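Local coordinates for protein aminopeptidase YwaD (Bacillus subtilis, PDB 6HC6) that uses two zinc ions to hydrolyse peptide bonds, releasing a range of N-terminal amino acids such as leucine, arginine and lysine, at residues P258-N263 with E408-E413; E330-L335 with K412-Q417. All coordinates share one frame; numbering follows the deposited sequence.

Contact 1. Residues P258-N263 with E408-E413. With ZN (zinc ion), chain D; ZN (zinc ion), chain E.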
loop_
_atom_site.group_PDB
_atom_site.type_symbol
_atom_site.label_atom_id
_atom_site.label_comp_id
_atom_site.label_asym_id
_atom_site.label_seq_id
_atom_site.Cartn_x
_atom_site.Cartn_y
_atom_site.Cartn_z
ATOM N N PRO A 258 -11.882 4.174 1.500
ATOM C CA PRO A 258 -11.729 5.254 0.516
ATOM C C PRO A 258 -10.283 5.636 0.279
ATOM O O PRO A 258 -10.008 6.332 -0.704
ATOM C CB PRO A 258 -12.508 6.427 1.128
ATOM C CG PRO A 258 -13.421 5.796 2.189
ATOM C CD PRO A 258 -12.675 4.580 2.674
ATOM N N GLY A 259 -9.364 5.228 1.151
ATOM C CA GLY A 259 -7.953 5.485 0.886
ATOM C C GLY A 259 -7.623 6.959 0.778
ATOM O O GLY A 259 -6.795 7.358 -0.052
ATOM N N ALA A 260 -8.286 7.788 1.575
ATOM C CA ALA A 260 -7.984 9.214 1.540
ATOM C C ALA A 260 -6.544 9.467 1.963
ATOM O O ALA A 260 -5.778 10.117 1.236
ATOM C CB ALA A 260 -8.959 9.978 2.429
ATOM N N ASN A 261 -6.148 8.943 3.130
ATOM C CA ASN A 261 -4.764 9.099 3.558
ATOM C C ASN A 261 -3.825 8.011 3.027
ATOM O O ASN A 261 -2.667 8.306 2.698
ATOM C CB ASN A 261 -4.674 9.136 5.088
ATOM C CG ASN A 261 -3.353 9.695 5.538
ATOM O OD1 ASN A 261 -2.860 10.661 4.928
ATOM N ND2 ASN A 261 -2.728 9.073 6.546
ATOM N N ASP A 262 -4.277 6.751 2.967
ATOM C CA ASP A 262 -3.494 5.640 2.403
ATOM C C ASP A 262 -4.132 5.211 1.080
ATOM O O ASP A 262 -4.950 4.295 1.063
ATOM C CB ASP A 262 -3.459 4.443 3.390
ATOM C CG ASP A 262 -2.476 3.373 2.970
ATOM O OD1 ASP A 262 -1.562 3.701 2.172
ATOM O OD2 ASP A 262 -2.613 2.203 3.431
ATOM N N ASN A 263 -3.739 5.834 -0.041
ATOM C CA ASN A 263 -2.689 6.837 -0.127
ATOM C C ASN A 263 -3.092 7.924 -1.118
ATOM O O ASN A 263 -2.295 8.364 -1.941
ATOM C CB ASN A 263 -1.367 6.186 -0.553
ATOM C CG ASN A 263 -0.208 7.168 -0.534
ATOM O OD1 ASN A 263 -0.185 8.086 0.283
ATOM N ND2 ASN A 263 0.759 6.972 -1.430
ATOM N N GLU A 408 -12.745 13.113 5.576
ATOM C CA GLU A 408 -13.055 13.717 6.861
ATOM C C GLU A 408 -11.847 13.699 7.792
ATOM O O GLU A 408 -11.721 14.560 8.670
ATOM C CB GLU A 408 -14.261 12.992 7.503
ATOM C CG GLU A 408 -14.410 13.203 8.987
ATOM C CD GLU A 408 -15.678 12.577 9.550
ATOM O OE1 GLU A 408 -16.207 13.117 10.542
ATOM O OE2 GLU A 408 -16.136 11.548 9.008
ATOM N N HIS A 409 -10.933 12.750 7.602
ATOM C CA HIS A 409 -9.783 12.605 8.485
ATOM C C HIS A 409 -8.494 13.035 7.801
ATOM O O HIS A 409 -7.424 12.502 8.084
ATOM C CB HIS A 409 -9.683 11.165 8.992
ATOM C CG HIS A 409 -10.796 10.791 9.923
ATOM N ND1 HIS A 409 -11.584 9.674 9.740
ATOM C CD2 HIS A 409 -11.265 11.405 11.037
ATOM C CE1 HIS A 409 -12.490 9.613 10.700
ATOM N NE2 HIS A 409 -12.316 10.648 11.504
ATOM N N ILE A 410 -8.593 13.994 6.891
ATOM C CA ILE A 410 -7.444 14.566 6.198
ATOM C C ILE A 410 -7.282 15.988 6.705
ATOM O O ILE A 410 -8.268 16.717 6.836
ATOM C CB ILE A 410 -7.641 14.537 4.670
ATOM C CG1 ILE A 410 -7.490 13.116 4.136
ATOM C CG2 ILE A 410 -6.638 15.472 3.967
ATOM C CD1 ILE A 410 -6.087 12.563 4.228
ATOM N N SER A 411 -6.041 16.376 7.005
ATOM C CA SER A 411 -5.722 17.727 7.450
ATOM C C SER A 411 -4.984 18.466 6.336
ATOM O O SER A 411 -3.930 18.010 5.879
ATOM C CB SER A 411 -4.861 17.694 8.711
ATOM O OG SER A 411 -4.142 18.902 8.852
ATOM N N LYS A 412 -5.523 19.615 5.915
ATOM C CA LYS A 412 -4.795 20.451 4.964
ATOM C C LYS A 412 -3.489 20.960 5.560
ATOM O O LYS A 412 -2.508 21.155 4.831
ATOM C CB LYS A 412 -5.657 21.636 4.520
ATOM C CG LYS A 412 -6.522 21.360 3.298
ATOM C CD LYS A 412 -7.660 22.363 3.193
ATOM C CE LYS A 412 -7.198 23.688 2.610
ATOM N NZ LYS A 412 -8.319 24.669 2.529
ATOM N N GLU A 413 -3.462 21.210 6.870
ATOM C CA GLU A 413 -2.228 21.684 7.489
ATOM C C GLU A 413 -1.144 20.621 7.422
ATOM O O GLU A 413 0.035 20.941 7.232
ATOM C CB GLU A 413 -2.476 22.091 8.940
ATOM C CG GLU A 413 -3.304 23.344 9.114
ATOM C CD GLU A 413 -3.931 23.415 10.494
ATOM O OE1 GLU A 413 -5.154 23.171 10.610
ATOM O OE2 GLU A 413 -3.196 23.704 11.462
HETATM ZN ZN ZN D . 0.316 3.155 1.665
HETATM ZN ZN ZN E . -1.921 0.359 2.868
HETATM O O HOH W 1 0.954 2.616 3.480
HETATM O O HOH W 2 -0.095 1.129 1.690
#
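Ile410 reaches the first turn of helix 260-277 with its CG1-CD1 branch, and this branch makes every close approach between 258-263 and 408-413. With CG1 beside the backbone N (chi1 -73°) and CD1 turned again at chi2 (-68°), the chain bends over toward Ala260 and Asn261. CG1 meets the methyl CB of Ala260 at 3.9 Å, while the terminal CD1 settles on the root of Asn261, 3.8 Å from its CA and 3.8 Å from its CB. No hydrogen bond joins the two segments; their meeting is a small apolar one, with Ile52 of helix 45-59 packing on both Ala260 and Ile410. The amide of Asn261 is held by other parts of the chain: ND2 binds Glu397 and OD1 accepts from the backbone N of Gly326, so both ends of the flat group are fixed and its rotation is set. This tight, buried patch contrasts with the rest of 408-413, where the side chains of Glu408, Lys412 and Glu413 are exposed to solvent and take no part; across the two segments the packing rests on Ile410. Beyond Asn261 the chain turns into the metal centre through Asp262, whose peptide bond to Asn263 is cis. Its carboxylate bridges the two zinc ions, OD1 binding the zinc of chain D and OD2 that of chain E, each at 2.0 Å. Water 2 is a second bridge, 2.1 Å from the former zinc and 2.3 Å from the latter. His250 and Asp323 complete the first site with water 1, and Glu295, His401 and Glu452 the second. A zinc-bridging aspartate followed by a cis peptide is characteristic of the dizinc site of M28 aminopeptidases.

Contact 2. Residues E330-L335 with K412-Q417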
loop_
_atom_site.group_PDB
_atom_site.type_symbol
_atom_site.label_atom_id
_atom_site.label_comp_id
_atom_site.label_asym_id
_atom_site.label_seq_id
_atom_site.Cartn_x
_atom_site.Cartn_y
_atom_site.Cartn_z
ATOM N N GLU A 330 -4.703 13.702 15.553
ATOM C CA GLU A 330 -3.979 14.736 16.281
ATOM C C GLU A 330 -2.609 14.258 16.746
ATOM O O GLU A 330 -1.649 15.038 16.738
ATOM C CB GLU A 330 -4.818 15.226 17.459
ATOM C CG GLU A 330 -5.855 16.265 17.061
ATOM C CD GLU A 330 -6.088 17.300 18.147
ATOM O OE1 GLU A 330 -6.037 16.932 19.341
ATOM O OE2 GLU A 330 -6.317 18.480 17.804
ATOM N N LYS A 331 -2.477 12.980 17.105
ATOM C CA LYS A 331 -1.208 12.503 17.647
ATOM C C LYS A 331 -0.092 12.380 16.611
ATOM O O LYS A 331 1.076 12.283 17.002
ATOM C CB LYS A 331 -1.424 11.164 18.328
ATOM C CG LYS A 331 -2.276 11.333 19.580
ATOM C CD LYS A 331 -2.652 10.018 20.214
ATOM C CE LYS A 331 -1.429 9.290 20.712
ATOM N NZ LYS A 331 -1.568 8.934 22.164
ATOM N N ALA A 332 -0.411 12.376 15.314
ATOM C CA ALA A 332 0.583 12.050 14.284
ATOM C C ALA A 332 1.325 13.314 13.849
ATOM O O ALA A 332 1.249 13.767 12.706
ATOM C CB ALA A 332 -0.078 11.359 13.096
ATOM N N SER A 333 2.092 13.849 14.795
ATOM C CA SER A 333 2.734 15.151 14.682
ATOM C C SER A 333 4.150 15.081 14.129
ATOM O O SER A 333 4.750 16.133 13.875
ATOM C CB SER A 333 2.766 15.820 16.063
ATOM O OG SER A 333 3.669 15.136 16.907
ATOM N N GLU A 334 4.705 13.885 13.951
ATOM C CA GLU A 334 6.087 13.710 13.521
ATOM C C GLU A 334 6.110 13.192 12.092
ATOM O O GLU A 334 5.385 12.252 11.760
ATOM C CB GLU A 334 6.819 12.737 14.450
ATOM C CG GLU A 334 8.323 12.678 14.258
ATOM C CD GLU A 334 9.056 13.854 14.912
ATOM O OE1 GLU A 334 10.300 13.927 14.785
ATOM O OE2 GLU A 334 8.401 14.693 15.560
ATOM N N LEU A 335 6.934 13.802 11.241
ATOM C CA LEU A 335 7.072 13.351 9.862
ATOM C C LEU A 335 8.288 12.438 9.802
ATOM O O LEU A 335 9.419 12.886 9.999
ATOM C CB LEU A 335 7.193 14.527 8.892
ATOM C CG LEU A 335 7.239 14.115 7.416
ATOM C CD1 LEU A 335 5.927 13.451 6.965
ATOM C CD2 LEU A 335 7.569 15.312 6.529
ATOM N N LYS A 412 -5.523 19.615 5.915
ATOM C CA LYS A 412 -4.795 20.451 4.964
ATOM C C LYS A 412 -3.489 20.960 5.560
ATOM O O LYS A 412 -2.508 21.155 4.831
ATOM C CB LYS A 412 -5.657 21.636 4.520
ATOM C CG LYS A 412 -6.522 21.360 3.298
ATOM C CD LYS A 412 -7.660 22.363 3.193
ATOM C CE LYS A 412 -7.198 23.688 2.610
ATOM N NZ LYS A 412 -8.319 24.669 2.529
ATOM N N GLU A 413 -3.462 21.210 6.870
ATOM C CA GLU A 413 -2.228 21.684 7.489
ATOM C C GLU A 413 -1.144 20.621 7.422
ATOM O O GLU A 413 0.035 20.941 7.232
ATOM C CB GLU A 413 -2.476 22.091 8.940
ATOM C CG GLU A 413 -3.304 23.344 9.114
ATOM C CD GLU A 413 -3.931 23.415 10.494
ATOM O OE1 GLU A 413 -5.154 23.171 10.610
ATOM O OE2 GLU A 413 -3.196 23.704 11.462
ATOM N N ARG A 414 -1.527 19.350 7.591
ATOM C CA ARG A 414 -0.566 18.258 7.483
ATOM C C ARG A 414 -0.122 18.052 6.044
ATOM O O ARG A 414 1.064 17.840 5.791
ATOM C CB ARG A 414 -1.168 16.967 8.045
ATOM C CG ARG A 414 -1.362 17.020 9.566
ATOM C CD ARG A 414 -0.182 16.381 10.280
ATOM N NE ARG A 414 -0.221 16.566 11.735
ATOM C CZ ARG A 414 -0.952 15.835 12.567
ATOM N NH1 ARG A 414 -1.736 14.876 12.102
ATOM N NH2 ARG A 414 -0.892 16.063 13.875
ATOM N N LEU A 415 -1.056 18.103 5.088
ATOM C CA LEU A 415 -0.674 18.079 3.679
ATOM C C LEU A 415 0.293 19.204 3.354
ATOM O O LEU A 415 1.282 19.001 2.637
ATOM C CB LEU A 415 -1.911 18.204 2.791
ATOM C CG LEU A 415 -2.850 16.998 2.756
ATOM C CD1 LEU A 415 -4.137 17.362 2.030
ATOM C CD2 LEU A 415 -2.153 15.801 2.105
ATOM N N GLN A 416 0.015 20.400 3.870
ATOM C CA GLN A 416 0.843 21.560 3.568
ATOM C C GLN A 416 2.250 21.394 4.125
ATOM O O GLN A 416 3.238 21.662 3.432
ATOM C CB GLN A 416 0.183 22.823 4.127
ATOM C CG GLN A 416 0.926 24.101 3.793
ATOM C CD GLN A 416 0.809 24.421 2.325
ATOM O OE1 GLN A 416 -0.289 24.406 1.763
ATOM N NE2 GLN A 416 1.943 24.698 1.684
ATOM N N GLN A 417 2.361 20.958 5.379
ATOM C CA GLN A 417 3.680 20.838 5.994
ATOM C C GLN A 417 4.484 19.716 5.351
ATOM O O GLN A 417 5.678 19.885 5.072
ATOM C CB GLN A 417 3.536 20.609 7.501
ATOM C CG GLN A 417 4.865 20.397 8.239
ATOM C CD GLN A 417 5.807 21.601 8.165
ATOM O OE1 GLN A 417 6.655 21.696 7.269
ATOM N NE2 GLN A 417 5.670 22.516 9.119
#
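Arg414 places CG beside its backbone N (chi1 -69°) and bends sharply at chi2 (-96°), which swings the guanidinium off helix 412-430 and onto the turn at Glu330-Ser333. There NH2 donates to Glu330 O at 3.1 Å. The acceptor lies close to the guanidinium plane, but the bond is bent, with an N-H...O angle of 141°, and NH2 stands above the carbonyl plane of Glu330. Ala332 O approaches differently: it sits over the centre of one guanidinium face, 3.0 Å from CZ, in a polar contact without hydrogen-bond geometry. Ala332 is the centre of an inverse gamma turn, and its CB is 4.0 Å from NH1. That nitrogen donates to the backbone O of Thr327 and Trp329, while Trp388 of strand 382-389 adds a cation-pi contact. Replacing Arg414 by an alanine is likely to leave the carbonyls of Thr327, Trp329 and Glu330 without their guanidinium donors and free the loop to shift against the helix. The chemistry is therefore that of one cation gathering several backbone carbonyls and the Trp388 ring, over which its charge is probably spread.

Contacts 1 and 2 have centres about 11 Å apart, both within the M28 peptidase domain and on the same side of the chain's centre. Along the chain, 258-263 comes first, then 330-335, and both contacts end on one stretch, 408-417, sharing Lys412 and Glu413 at the start of helix 412-430. They touch directly where Ile410 CG2 packs against Leu415 CD1 at 3.7 Å. Contact 1 ties the approach to this helix to helix 260-277 and the zinc-bridging turn; contact 2 ties its first turn to the loop leading into strand 334-339 of the eight-stranded sheet. The helix start thus connects the metal-site end of the domain with its more peripheral strands.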